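Local structure of putative epimerase (Burkholderia cenocepacia, 4LW8) at residues A35-A40 with D229-Y234; T24-F29 with P59-C64; A166-A171 with I180-P185; G28-Y33 with V90-R95; N138-S143 with T246-S251. The protein is a putative epimerase of the NAD(P)-dependent epimerase/dehydratase family that probably modifies a nucleotide-linked sugar on the way to lipopolysaccharide O-antigen. One frame throughout, in Å; residues are numbered along the deposited sequence. Where two conformers were deposited one is given.

Contact 1. Residues A35-A40 with D229-Y234; sequences AERLQA and DVTAAY
A bend at the second torsion of Arg37 (chi2 72°) turns its guanidinium onto Thr231, whose first torsion of 54° sets OG1 between the backbone N and the carbonyl carbon. The two side chains cross at about a right angle. Arg37 NE lies 3.0 Å from Thr231 OG1, which sits at the guanidinium edge and near its plane, but the bond is weak, its N-H...O angle only 127°. Arg37 CD adds a contact of 3.2 Å to the same OG1. The small methyl of Ala232 leaves room for the guanidinium, with Ala232 CB 3.9 Å from Arg37 NH2. Several partners share the work of fixing the charged group: Arg37 NH2 bonds to Arg228 O, and Arg37 NH1 makes a salt bridge of 3.1 Å with Glu36 OE1. Threonine suits its helix position because its hydroxyl can hydrogen-bond back to Val227 O one turn earlier while receiving Arg37. Arginine suits this partly exposed place between the helices, combining an aliphatic stem with a polar end. Two helices, 29-40 and 227-240, are thereby joined side by side, as in the helical layer over one face of a Rossmann-type sheet.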
# COMPACT_ATOMS: atom_id res chain seq x y z
N ALA A 35 17.00 5.85 -21.84
CA ALA A 35 17.23 6.99 -22.72
C ALA A 35 17.67 6.52 -24.12
O ALA A 35 17.09 6.94 -25.12
CB ALA A 35 18.27 7.92 -22.11
N GLU A 36 18.66 5.64 -24.18
CA GLU A 36 19.13 5.12 -25.46
C GLU A 36 18.00 4.40 -26.23
O GLU A 36 17.84 4.60 -27.43
CB GLU A 36 20.31 4.17 -25.25
CG GLU A 36 21.00 3.73 -26.55
CD GLU A 36 20.25 2.62 -27.27
OE1 GLU A 36 19.53 1.84 -26.59
OE2 GLU A 36 20.38 2.54 -28.52
N ARG A 37 17.23 3.57 -25.54
CA ARG A 37 16.09 2.88 -26.17
C ARG A 37 15.10 3.88 -26.78
O ARG A 37 14.71 3.76 -27.94
CB ARG A 37 15.37 1.99 -25.16
CG ARG A 37 15.82 0.53 -25.18
CD ARG A 37 17.23 0.31 -24.59
NE ARG A 37 17.57 -1.11 -24.63
CZ ARG A 37 18.09 -1.72 -25.69
NH1 ARG A 37 18.37 -1.02 -26.79
NH2 ARG A 37 18.36 -3.02 -25.66
N LEU A 38 14.69 4.87 -26.00
CA LEU A 38 13.74 5.88 -26.46
C LEU A 38 14.28 6.74 -27.60
O LEU A 38 13.57 7.02 -28.55
CB LEU A 38 13.32 6.78 -25.30
CG LEU A 38 12.39 6.11 -24.27
CD1 LEU A 38 12.32 6.94 -23.02
CD2 LEU A 38 10.99 5.91 -24.85
N GLN A 39 15.54 7.16 -27.48
CA GLN A 39 16.17 7.94 -28.53
C GLN A 39 16.22 7.19 -29.85
O GLN A 39 15.95 7.76 -30.91
CB GLN A 39 17.58 8.36 -28.11
CG GLN A 39 17.60 9.58 -27.20
CD GLN A 39 18.96 9.83 -26.59
OE1 GLN A 39 19.86 8.99 -26.68
NE2 GLN A 39 19.12 10.99 -25.97
N ALA A 40 16.55 5.90 -29.79
CA ALA A 40 16.60 5.07 -31.00
C ALA A 40 15.21 4.83 -31.58
O ALA A 40 15.07 4.58 -32.76
CB ALA A 40 17.28 3.73 -30.71
N ASP A 229 17.98 -5.61 -21.93
CA ASP A 229 16.77 -6.37 -22.24
C ASP A 229 15.55 -5.79 -21.54
O ASP A 229 14.45 -5.75 -22.10
CB ASP A 229 16.90 -7.85 -21.82
CG ASP A 229 17.98 -8.60 -22.58
OD1 ASP A 229 18.49 -8.09 -23.60
OD2 ASP A 229 18.30 -9.73 -22.17
N VAL A 230 15.74 -5.37 -20.29
CA VAL A 230 14.63 -4.85 -19.50
C VAL A 230 14.09 -3.56 -20.13
O VAL A 230 12.88 -3.39 -20.31
CB VAL A 230 15.04 -4.61 -18.04
CG1 VAL A 230 13.99 -3.77 -17.29
CG2 VAL A 230 15.31 -5.96 -17.30
N THR A 231 14.98 -2.66 -20.50
CA THR A 231 14.54 -1.40 -21.08
C THR A 231 13.97 -1.61 -22.49
O THR A 231 13.08 -0.87 -22.91
CB THR A 231 15.68 -0.35 -21.05
OG1 THR A 231 16.84 -0.88 -21.69
CG2 THR A 231 16.02 -0.01 -19.58
N ALA A 232 14.47 -2.61 -23.22
CA ALA A 232 13.87 -2.95 -24.52
C ALA A 232 12.41 -3.38 -24.33
O ALA A 232 11.54 -3.02 -25.11
CB ALA A 232 14.66 -4.04 -25.23
N ALA A 233 12.15 -4.15 -23.27
CA ALA A 233 10.79 -4.55 -22.91
C ALA A 233 9.93 -3.35 -22.51
O ALA A 233 8.77 -3.25 -22.89
CB ALA A 233 10.82 -5.58 -21.78
N TYR A 234 10.51 -2.45 -21.72
CA TYR A 234 9.83 -1.22 -21.32
C TYR A 234 9.38 -0.43 -22.57
O TYR A 234 8.24 0.05 -22.64
CB TYR A 234 10.75 -0.35 -20.45
CG TYR A 234 10.91 -0.80 -18.99
CD1 TYR A 234 10.41 -2.02 -18.55
CD2 TYR A 234 11.56 0.02 -18.07
CE1 TYR A 234 10.55 -2.42 -17.22
CE2 TYR A 234 11.72 -0.37 -16.73
CZ TYR A 234 11.20 -1.61 -16.32
OH TYR A 234 11.35 -2.03 -15.01

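Contact 2. Residues T24-F29 with P59-C64; sequences TGLTGF and PAFAQC
Thr27 lies over the ring of Phe61, and this is the tight part of the contact. Thr27 CG2 stands 4.0 Å from the Phe61 ring centroid and only 5° off the ring normal, a CH-pi contact over the middle of the face. The first torsion of Thr27 (chi1 59°) places this methyl beside the backbone N and anti to the carbonyl carbon. The backbone joins in: Thr27 CA is 3.4 Å from Phe61 CZ, and Leu26 O approaches Phe61 CE1 to 3.2 Å. Beside the ring, Leu26 CD2 rests 3.9 Å from Cys64 CB, where the leucine branch packs against the cysteine's CB, with SG slightly farther off. The far side is different. Beyond Phe61, a type I turn to Cys64 carries Ala62 and Gln63 into solvent, while Thr27 itself remains only partly buried. A large flat phenylalanine suits the inner position because it can meet both a methyl and a bare stretch of main chain in the turn Gly25 to Gly28. No hydrogen bond crosses between 24-29 and 59-64, which implies that the glycine-rich turn is braced here by shape and dispersion, its polar groups taking no directional bond from 59-64.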
# COMPACT_ATOMS: atom_id res chain seq x y z
N THR A 24 11.34 9.96 -15.34
CA THR A 24 11.81 10.34 -14.01
C THR A 24 13.03 9.48 -13.63
O THR A 24 13.11 8.32 -14.01
CB THR A 24 10.72 10.19 -12.95
OG1 THR A 24 10.34 8.81 -12.84
CG2 THR A 24 9.50 11.06 -13.31
N GLY A 25 13.97 10.06 -12.89
CA GLY A 25 15.19 9.35 -12.53
C GLY A 25 15.99 9.01 -13.78
O GLY A 25 16.63 7.96 -13.84
N LEU A 26 15.95 9.90 -14.77
CA LEU A 26 16.59 9.67 -16.06
C LEU A 26 18.10 9.39 -15.96
O LEU A 26 18.62 8.59 -16.75
CB LEU A 26 16.38 10.89 -16.98
CG LEU A 26 17.06 10.90 -18.35
CD1 LEU A 26 16.74 9.64 -19.14
CD2 LEU A 26 16.64 12.13 -19.15
N THR A 27 18.80 10.02 -15.02
CA THR A 27 20.26 9.86 -14.97
C THR A 27 20.70 8.71 -14.06
O THR A 27 21.88 8.49 -13.86
CB THR A 27 20.98 11.16 -14.54
OG1 THR A 27 20.53 11.56 -13.24
CG2 THR A 27 20.69 12.29 -15.54
N GLY A 28 19.76 7.95 -13.51
CA GLY A 28 20.15 6.78 -12.73
C GLY A 28 20.59 5.65 -13.65
O GLY A 28 20.60 5.80 -14.88
N PHE A 29 20.93 4.52 -13.05
CA PHE A 29 21.39 3.34 -13.78
C PHE A 29 20.43 2.92 -14.90
O PHE A 29 20.81 2.86 -16.06
CB PHE A 29 21.58 2.19 -12.80
CG PHE A 29 21.72 0.84 -13.46
CD1 PHE A 29 22.79 0.57 -14.30
CD2 PHE A 29 20.81 -0.17 -13.19
CE1 PHE A 29 22.93 -0.66 -14.89
CE2 PHE A 29 20.94 -1.40 -13.77
CZ PHE A 29 22.00 -1.65 -14.63
N PRO A 59 28.12 10.83 -21.58
CA PRO A 59 27.73 11.28 -22.92
C PRO A 59 26.36 10.79 -23.35
O PRO A 59 25.81 11.31 -24.32
CB PRO A 59 28.81 10.67 -23.81
CG PRO A 59 29.97 10.46 -22.90
CD PRO A 59 29.36 10.04 -21.61
N ALA A 60 25.82 9.78 -22.67
CA ALA A 60 24.50 9.25 -22.99
C ALA A 60 23.42 10.30 -22.78
O ALA A 60 22.32 10.20 -23.34
CB ALA A 60 24.21 8.02 -22.15
N PHE A 61 23.72 11.31 -21.97
CA PHE A 61 22.74 12.33 -21.63
C PHE A 61 22.94 13.63 -22.42
O PHE A 61 22.28 14.63 -22.15
CB PHE A 61 22.77 12.61 -20.13
CG PHE A 61 22.51 11.40 -19.30
CD1 PHE A 61 21.28 10.75 -19.37
CD2 PHE A 61 23.49 10.86 -18.49
CE1 PHE A 61 21.04 9.62 -18.63
CE2 PHE A 61 23.25 9.73 -17.75
CZ PHE A 61 22.03 9.11 -17.82
N ALA A 62 23.84 13.60 -23.40
CA ALA A 62 24.20 14.80 -24.13
C ALA A 62 23.00 15.39 -24.88
O ALA A 62 22.88 16.60 -25.00
CB ALA A 62 25.34 14.51 -25.10
N GLN A 63 22.10 14.54 -25.36
CA GLN A 63 20.93 15.02 -26.08
C GLN A 63 19.65 14.95 -25.25
O GLN A 63 18.55 15.02 -25.80
CB GLN A 63 20.77 14.23 -27.37
CG GLN A 63 21.88 14.47 -28.37
CD GLN A 63 21.70 13.69 -29.65
OE1 GLN A 63 21.74 14.25 -30.74
NE2 GLN A 63 21.53 12.37 -29.52
N CYS A 64 19.78 14.80 -23.94
CA CYS A 64 18.61 14.78 -23.07
C CYS A 64 18.36 16.14 -22.45
O CYS A 64 19.30 16.86 -22.13
CB CYS A 64 18.77 13.73 -21.97
SG CYS A 64 18.88 12.05 -22.62

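Contact 3. Residues A166-A171 with I180-P185; sequences AMEYAA and IVIARP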
# COMPACT_ATOMS: atom_id res chain seq x y z
N ALA A 166 1.96 -0.44 -2.92
CA ALA A 166 1.05 0.65 -2.61
C ALA A 166 1.02 1.64 -3.77
O ALA A 166 -0.03 2.18 -4.12
CB ALA A 166 1.45 1.34 -1.31
N MET A 167 2.19 1.87 -4.39
CA MET A 167 2.27 2.73 -5.56
C MET A 167 1.34 2.20 -6.66
O MET A 167 0.62 2.98 -7.31
CB MET A 167 3.71 2.82 -6.08
CG MET A 167 3.85 3.69 -7.33
SD MET A 167 5.32 3.35 -8.34
CE MET A 167 4.90 1.68 -8.88
N GLU A 168 1.34 0.88 -6.87
CA GLU A 168 0.50 0.31 -7.92
C GLU A 168 -0.96 0.65 -7.64
O GLU A 168 -1.69 1.08 -8.56
CB GLU A 168 0.67 -1.21 -8.03
CG GLU A 168 2.07 -1.72 -8.39
CD GLU A 168 2.09 -3.24 -8.56
OE1 GLU A 168 1.01 -3.86 -8.51
OE2 GLU A 168 3.19 -3.83 -8.71
N TYR A 169 -1.41 0.45 -6.40
CA TYR A 169 -2.82 0.69 -6.08
C TYR A 169 -3.14 2.18 -6.18
O TYR A 169 -4.20 2.55 -6.68
CB TYR A 169 -3.19 0.15 -4.69
CG TYR A 169 -3.41 -1.36 -4.66
CD1 TYR A 169 -4.54 -1.94 -5.22
CD2 TYR A 169 -2.46 -2.21 -4.08
CE1 TYR A 169 -4.75 -3.31 -5.18
CE2 TYR A 169 -2.64 -3.58 -4.06
CZ TYR A 169 -3.78 -4.12 -4.61
OH TYR A 169 -3.96 -5.47 -4.58
N ALA A 170 -2.22 3.03 -5.71
CA ALA A 170 -2.43 4.48 -5.78
C ALA A 170 -2.53 4.93 -7.23
O ALA A 170 -3.34 5.78 -7.57
CB ALA A 170 -1.30 5.24 -5.06
N ALA A 171 -1.72 4.33 -8.08
CA ALA A 171 -1.70 4.71 -9.50
C ALA A 171 -2.99 4.32 -10.24
O ALA A 171 -3.45 5.04 -11.12
CB ALA A 171 -0.49 4.10 -10.19
N ILE A 180 -2.17 3.73 -18.20
CA ILE A 180 -1.11 3.37 -17.25
C ILE A 180 -0.75 1.90 -17.36
O ILE A 180 -1.61 1.03 -17.26
CB ILE A 180 -1.53 3.69 -15.79
CG1 ILE A 180 -1.70 5.20 -15.62
CG2 ILE A 180 -0.49 3.14 -14.77
CD1 ILE A 180 -2.36 5.62 -14.31
N VAL A 181 0.54 1.64 -17.58
CA VAL A 181 1.08 0.29 -17.66
C VAL A 181 2.04 0.11 -16.51
O VAL A 181 2.85 1.00 -16.23
CB VAL A 181 1.79 0.05 -19.01
CG1 VAL A 181 2.22 -1.40 -19.13
CG2 VAL A 181 0.84 0.41 -20.16
N ILE A 182 1.94 -1.03 -15.82
CA ILE A 182 2.80 -1.28 -14.68
C ILE A 182 3.78 -2.41 -15.00
O ILE A 182 3.38 -3.48 -15.46
CB ILE A 182 1.97 -1.63 -13.40
CG1 ILE A 182 1.07 -0.45 -12.98
CG2 ILE A 182 2.92 -2.01 -12.26
CD1 ILE A 182 0.03 -0.78 -11.91
N ALA A 183 5.07 -2.16 -14.77
CA ALA A 183 6.06 -3.20 -14.96
C ALA A 183 6.53 -3.73 -13.60
O ALA A 183 6.71 -2.95 -12.66
CB ALA A 183 7.24 -2.67 -15.80
N ARG A 184 6.63 -5.05 -13.47
CA ARG A 184 7.25 -5.65 -12.29
C ARG A 184 8.55 -6.35 -12.67
O ARG A 184 8.55 -7.56 -12.89
CB ARG A 184 6.31 -6.65 -11.59
CG ARG A 184 5.15 -6.02 -10.86
CD ARG A 184 4.14 -7.08 -10.44
NE ARG A 184 3.04 -6.50 -9.69
CZ ARG A 184 1.93 -7.15 -9.35
NH1 ARG A 184 1.78 -8.42 -9.69
NH2 ARG A 184 0.97 -6.52 -8.67
N PRO A 185 9.65 -5.59 -12.77
CA PRO A 185 10.93 -6.21 -13.14
C PRO A 185 11.43 -7.15 -12.07
O PRO A 185 11.33 -6.85 -10.87
CB PRO A 185 11.88 -5.01 -13.29
CG PRO A 185 11.28 -3.95 -12.35
CD PRO A 185 9.78 -4.13 -12.55
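Helix 159-172 lies against the central sheet of the Rossmann-type alpha/beta fold, and Glu168 on it grips Arg184 of the strand to which the chain then returns. Segments 166-171 and 180-185 run antiparallel at 170°, their axes 10.2 Å apart. The salt bridge is bidentate and side-on. Arg184 NH2 reaches Glu168 OE1 at 2.7 Å on its syn lone pair, and Arg184 NE meets Glu168 OE2 at 2.8 Å in a nearly straight bond of 174°. Carboxylate and guanidinium planes differ by 23°, so the two flat groups meet edge to edge, almost coplanar. Extended chains on both residues let the charged ends meet although their stems cross at about a right angle. Ser135 OG also bonds to Glu168 OE2, and Arg184 NH1 continues to Tyr140 OH. This buried pair therefore probably remains ionised, each charge compensating the other. Beneath it, isoleucine supplies the branched apolar surface that a strand needs against a helix: Ile182 CD1 packs 4.0 Å from Glu168 CB, and Ile182 CG2 lies alongside Glu168 CG. The outer side of the helix meets the second subunit, Ala166 touching Ala166 of that chain. At the start of the strand the contact is with the helix backbone: Ile180 CD1 lies 3.4 Å from Ala171 O.

Contact 4. Residues G28-Y33 with V90-R95; sequences GFTGRY and VHLAAR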
# COMPACT_ATOMS: atom_id res chain seq x y z
N GLY A 28 19.76 7.95 -13.51
CA GLY A 28 20.15 6.78 -12.73
C GLY A 28 20.59 5.65 -13.65
O GLY A 28 20.60 5.80 -14.88
N PHE A 29 20.93 4.52 -13.05
CA PHE A 29 21.39 3.34 -13.78
C PHE A 29 20.43 2.92 -14.90
O PHE A 29 20.81 2.86 -16.06
CB PHE A 29 21.58 2.19 -12.80
CG PHE A 29 21.72 0.84 -13.46
CD1 PHE A 29 22.79 0.57 -14.30
CD2 PHE A 29 20.81 -0.17 -13.19
CE1 PHE A 29 22.93 -0.66 -14.89
CE2 PHE A 29 20.94 -1.40 -13.77
CZ PHE A 29 22.00 -1.65 -14.63
N THR A 30 19.18 2.65 -14.55
CA THR A 30 18.19 2.19 -15.53
C THR A 30 17.87 3.27 -16.55
O THR A 30 17.75 3.01 -17.75
CB THR A 30 16.90 1.74 -14.83
OG1 THR A 30 17.22 0.70 -13.89
CG2 THR A 30 15.90 1.21 -15.84
N GLY A 31 17.76 4.51 -16.07
CA GLY A 31 17.45 5.65 -16.92
C GLY A 31 18.42 5.84 -18.07
O GLY A 31 18.02 6.20 -19.17
N ARG A 32 19.70 5.61 -17.83
CA ARG A 32 20.71 5.78 -18.87
C ARG A 32 20.42 4.88 -20.08
O ARG A 32 20.57 5.30 -21.22
CB ARG A 32 22.11 5.50 -18.33
CG ARG A 32 23.17 5.49 -19.42
CD ARG A 32 24.57 5.61 -18.87
NE ARG A 32 25.00 4.39 -18.20
CZ ARG A 32 26.26 3.97 -18.15
NH1 ARG A 32 27.22 4.67 -18.75
NH2 ARG A 32 26.56 2.85 -17.52
N TYR A 33 20.05 3.64 -19.81
CA TYR A 33 19.67 2.70 -20.85
C TYR A 33 18.27 2.99 -21.44
O TYR A 33 18.05 2.79 -22.63
CB TYR A 33 19.75 1.28 -20.29
CG TYR A 33 21.18 0.93 -19.95
CD1 TYR A 33 22.07 0.49 -20.93
CD2 TYR A 33 21.66 1.07 -18.66
CE1 TYR A 33 23.38 0.19 -20.63
CE2 TYR A 33 22.97 0.76 -18.34
CZ TYR A 33 23.82 0.33 -19.33
OH TYR A 33 25.13 0.03 -19.04
N VAL A 90 8.13 7.34 -18.63
CA VAL A 90 8.63 6.18 -17.91
C VAL A 90 9.03 6.64 -16.51
O VAL A 90 9.89 7.50 -16.35
CB VAL A 90 9.83 5.51 -18.60
CG1 VAL A 90 10.23 4.21 -17.84
CG2 VAL A 90 9.48 5.16 -20.03
N HIS A 91 8.37 6.08 -15.51
CA HIS A 91 8.60 6.48 -14.14
C HIS A 91 9.58 5.52 -13.46
O HIS A 91 9.20 4.43 -13.08
CB HIS A 91 7.28 6.52 -13.39
CG HIS A 91 7.39 6.88 -11.95
ND1 HIS A 91 8.22 7.88 -11.48
CD2 HIS A 91 6.75 6.37 -10.86
CE1 HIS A 91 8.08 7.98 -10.17
NE2 HIS A 91 7.20 7.08 -9.77
N LEU A 92 10.84 5.94 -13.35
CA LEU A 92 11.90 5.10 -12.78
C LEU A 92 12.35 5.58 -11.41
O LEU A 92 12.96 4.82 -10.66
CB LEU A 92 13.12 5.06 -13.72
CG LEU A 92 12.84 4.58 -15.14
CD1 LEU A 92 14.06 4.76 -16.04
CD2 LEU A 92 12.36 3.12 -15.14
N ALA A 93 12.09 6.85 -11.11
CA ALA A 93 12.59 7.46 -9.87
C ALA A 93 11.91 6.85 -8.65
O ALA A 93 10.68 6.83 -8.57
CB ALA A 93 12.38 8.97 -9.90
N ALA A 94 12.71 6.36 -7.71
CA ALA A 94 12.18 5.80 -6.47
C ALA A 94 13.24 5.92 -5.39
O ALA A 94 14.39 6.25 -5.67
CB ALA A 94 11.78 4.31 -6.65
N ARG A 95 12.86 5.64 -4.15
CA ARG A 95 13.83 5.59 -3.07
C ARG A 95 14.05 4.14 -2.69
O ARG A 95 13.08 3.41 -2.49
CB ARG A 95 13.35 6.40 -1.85
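Leu92 meets the beginning of helix 29-40 at Thr30 and Gly31, and the chain 90-95 is best followed from the strand that delivers it. Val90, still in the sheet, exchanges backbone hydrogen bonds with Phe22 and Thr24 of the neighbouring parallel strand. His91 follows, its ring turned from the helix; ND1 is hydrogen-bonded to Thr24 OG1 and NE2 to Thr114 OG1, an arrangement that fixes the rotation of the imidazole at both nitrogens. At Leu92 the strand has ended and the side chain swings toward the helix. With CG anti to the carbonyl carbon (chi1 -57°), Leu92 CD1 is brought 3.6 Å from Gly31 CA and 3.7 Å from Gly31 N. The methyl thus packs on the main chain of Gly31, a glycine accounted for by its place in a family pattern: Gly25, Gly28 and Gly31 are spaced as in the GxxGxxG motif of extended short-chain dehydrogenases, which in relatives turns beneath the dinucleotide pyrophosphate. The sequence His91 to Ala94 likewise resembles the HLAA element that borders the cofactor site in such enzymes. Thr30 touches Leu92 with its methyl alone: Thr30 CG2 lies 4.0 Å from Leu92 CD1 and 4.1 Å from Leu92 CD2, while its hydroxyl OG1 bonds to Tyr188 OH. Threonine thereby serves an apolar and a polar neighbour at once. Ala93 comes next, its backbone N hydrogen-bonded to Thr24 OG1. Beyond Ala94, the backbone N of Arg95 is bound by Asn110 OD1 of helix 103-122.

Contact 5. Residues N138-S143 with T246-S251; sequences NIYGNS and TFNVCS
Tyr140 points the edge of its ring at Asn248, so that the phenol oxygen meets the amide oxygen while the two flat groups stand 79° apart, close to perpendicular. Tyr140 OH donates a short hydrogen bond of 2.6 Å to Asn248 OD1. The hydroxyl comes in the carbonyl plane and on a lone pair of OD1, with a C=O...O angle of 129°. Asn248 OD1 lies near the ring plane, on the CE2 side, 3.4 Å from Tyr140 CE2. A first torsion of -71° puts CG of Asn248 beside its backbone N and lets the amide lean toward the tyrosine. The other end of that amide is held too, Asn248 ND2 bonding to Ser292 O, so its flip state is defined: oxygen toward the phenol, nitrogen toward the carbonyl. Tyr140 OH has a second partner in Arg184 NH1, and donation from the guanidinium would be expected to polarise the phenol and strengthen its own bond to Asn248. Over one face of the ring lies Ile139 CD1, 3.7 Å above the plane and over the centre, which probably limits how the ring can tilt. Tyrosine suits this buried site by its length, an apolar ring ending in one hydroxyl; asparagine suits it by accepting and donating at once. The 3-10 turn 138-140 is thus tied to strand 246-249, which runs parallel beside strand 180-189, while Ile139 faces helix 159-172 and Val249 packs on helix 227-240 across the sheet.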
# COMPACT_ATOMS: atom_id res chain seq x y z
N ASN A 138 9.63 -7.49 -6.28
CA ASN A 138 9.77 -7.67 -4.84
C ASN A 138 8.40 -7.66 -4.15
O ASN A 138 8.28 -8.07 -3.00
CB ASN A 138 10.68 -6.60 -4.23
CG ASN A 138 12.15 -6.80 -4.58
OD1 ASN A 138 12.50 -7.71 -5.34
ND2 ASN A 138 13.02 -5.94 -4.04
N ILE A 139 7.38 -7.18 -4.85
CA ILE A 139 6.03 -7.20 -4.28
C ILE A 139 5.54 -8.64 -4.04
O ILE A 139 4.64 -8.85 -3.22
CB ILE A 139 5.02 -6.41 -5.17
CG1 ILE A 139 4.81 -7.08 -6.54
CG2 ILE A 139 5.46 -4.95 -5.32
CD1 ILE A 139 3.63 -8.08 -6.61
N TYR A 140 6.10 -9.61 -4.76
CA TYR A 140 5.73 -11.03 -4.55
C TYR A 140 6.37 -11.58 -3.27
O TYR A 140 5.91 -12.58 -2.72
CB TYR A 140 6.14 -11.92 -5.74
CG TYR A 140 5.49 -11.55 -7.06
CD1 TYR A 140 4.12 -11.73 -7.27
CD2 TYR A 140 6.24 -11.01 -8.10
CE1 TYR A 140 3.52 -11.37 -8.50
CE2 TYR A 140 5.66 -10.65 -9.32
CZ TYR A 140 4.30 -10.84 -9.51
OH TYR A 140 3.73 -10.48 -10.72
N GLY A 141 7.45 -10.94 -2.81
CA GLY A 141 8.10 -11.40 -1.59
C GLY A 141 8.71 -12.78 -1.74
O GLY A 141 9.17 -13.14 -2.82
N ASN A 142 8.72 -13.55 -0.65
CA ASN A 142 9.32 -14.89 -0.65
C ASN A 142 8.34 -16.01 -1.04
O ASN A 142 8.09 -16.92 -0.24
CB ASN A 142 9.91 -15.20 0.73
N SER A 143 7.82 -15.95 -2.26
CA SER A 143 6.81 -16.92 -2.69
C SER A 143 7.37 -18.30 -2.91
O SER A 143 8.48 -18.46 -3.41
CB SER A 143 6.12 -16.47 -3.98
OG SER A 143 5.02 -17.34 -4.25
N THR A 246 -0.68 -5.05 -15.85
CA THR A 246 0.57 -5.23 -15.11
C THR A 246 1.39 -6.37 -15.73
O THR A 246 0.82 -7.40 -16.09
CB THR A 246 0.30 -5.53 -13.62
OG1 THR A 246 -0.33 -4.40 -13.01
CG2 THR A 246 1.59 -5.86 -12.87
N PHE A 247 2.70 -6.18 -15.87
CA PHE A 247 3.54 -7.19 -16.54
C PHE A 247 4.82 -7.51 -15.77
O PHE A 247 5.58 -6.60 -15.44
CB PHE A 247 3.94 -6.71 -17.94
CG PHE A 247 2.78 -6.51 -18.88
CD1 PHE A 247 2.14 -5.29 -18.95
CD2 PHE A 247 2.37 -7.52 -19.73
CE1 PHE A 247 1.07 -5.10 -19.82
CE2 PHE A 247 1.31 -7.34 -20.60
CZ PHE A 247 0.66 -6.13 -20.65
N ASN A 248 5.05 -8.79 -15.50
CA ASN A 248 6.39 -9.24 -15.13
C ASN A 248 7.37 -8.91 -16.25
O ASN A 248 7.05 -9.06 -17.44
CB ASN A 248 6.41 -10.75 -14.88
CG ASN A 248 5.69 -11.15 -13.61
OD1 ASN A 248 5.45 -10.33 -12.72
ND2 ASN A 248 5.35 -12.43 -13.51
N VAL A 249 8.56 -8.45 -15.89
CA VAL A 249 9.66 -8.35 -16.85
C VAL A 249 10.82 -9.15 -16.26
O VAL A 249 11.32 -8.82 -15.19
CB VAL A 249 10.06 -6.88 -17.14
CG1 VAL A 249 11.24 -6.80 -18.11
CG2 VAL A 249 8.87 -6.12 -17.73
N CYS A 250 11.19 -10.23 -16.93
CA CYS A 250 12.12 -11.23 -16.36
C CYS A 250 12.68 -12.13 -17.45
O CYS A 250 12.18 -12.12 -18.58
CB CYS A 250 11.42 -12.08 -15.31
SG CYS A 250 9.91 -12.85 -15.94
N SER A 251 13.73 -12.88 -17.12
CA SER A 251 14.43 -13.73 -18.09
C SER A 251 13.80 -15.11 -18.17
O SER A 251 14.03 -15.83 -19.13
CB SER A 251 15.91 -13.88 -17.71
OG SER A 251 16.05 -14.82 -16.63

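Overall arrangement
Contacts 3 and 5 are buried, whereas contacts 1, 2 and 4 are partly so. The two buried ones are strongly polar and continuous, since Arg184 of contact 3 also reaches Tyr140 of contact 5 and their strands 180-189 and 246-249 are sheet neighbours. Contacts 1 and 4 share helix 29-40: its start meets Leu92 through methyls and bare backbone, its later turns meet helix 227-240 through a weak polar bond. Contacts 2 and 4 share Gly28 and Phe29 around the glycine-rich turn, and both are apolar. Contacts 2 and 5 lie on opposite sides of the chain's centre, about 26 Å apart between centres.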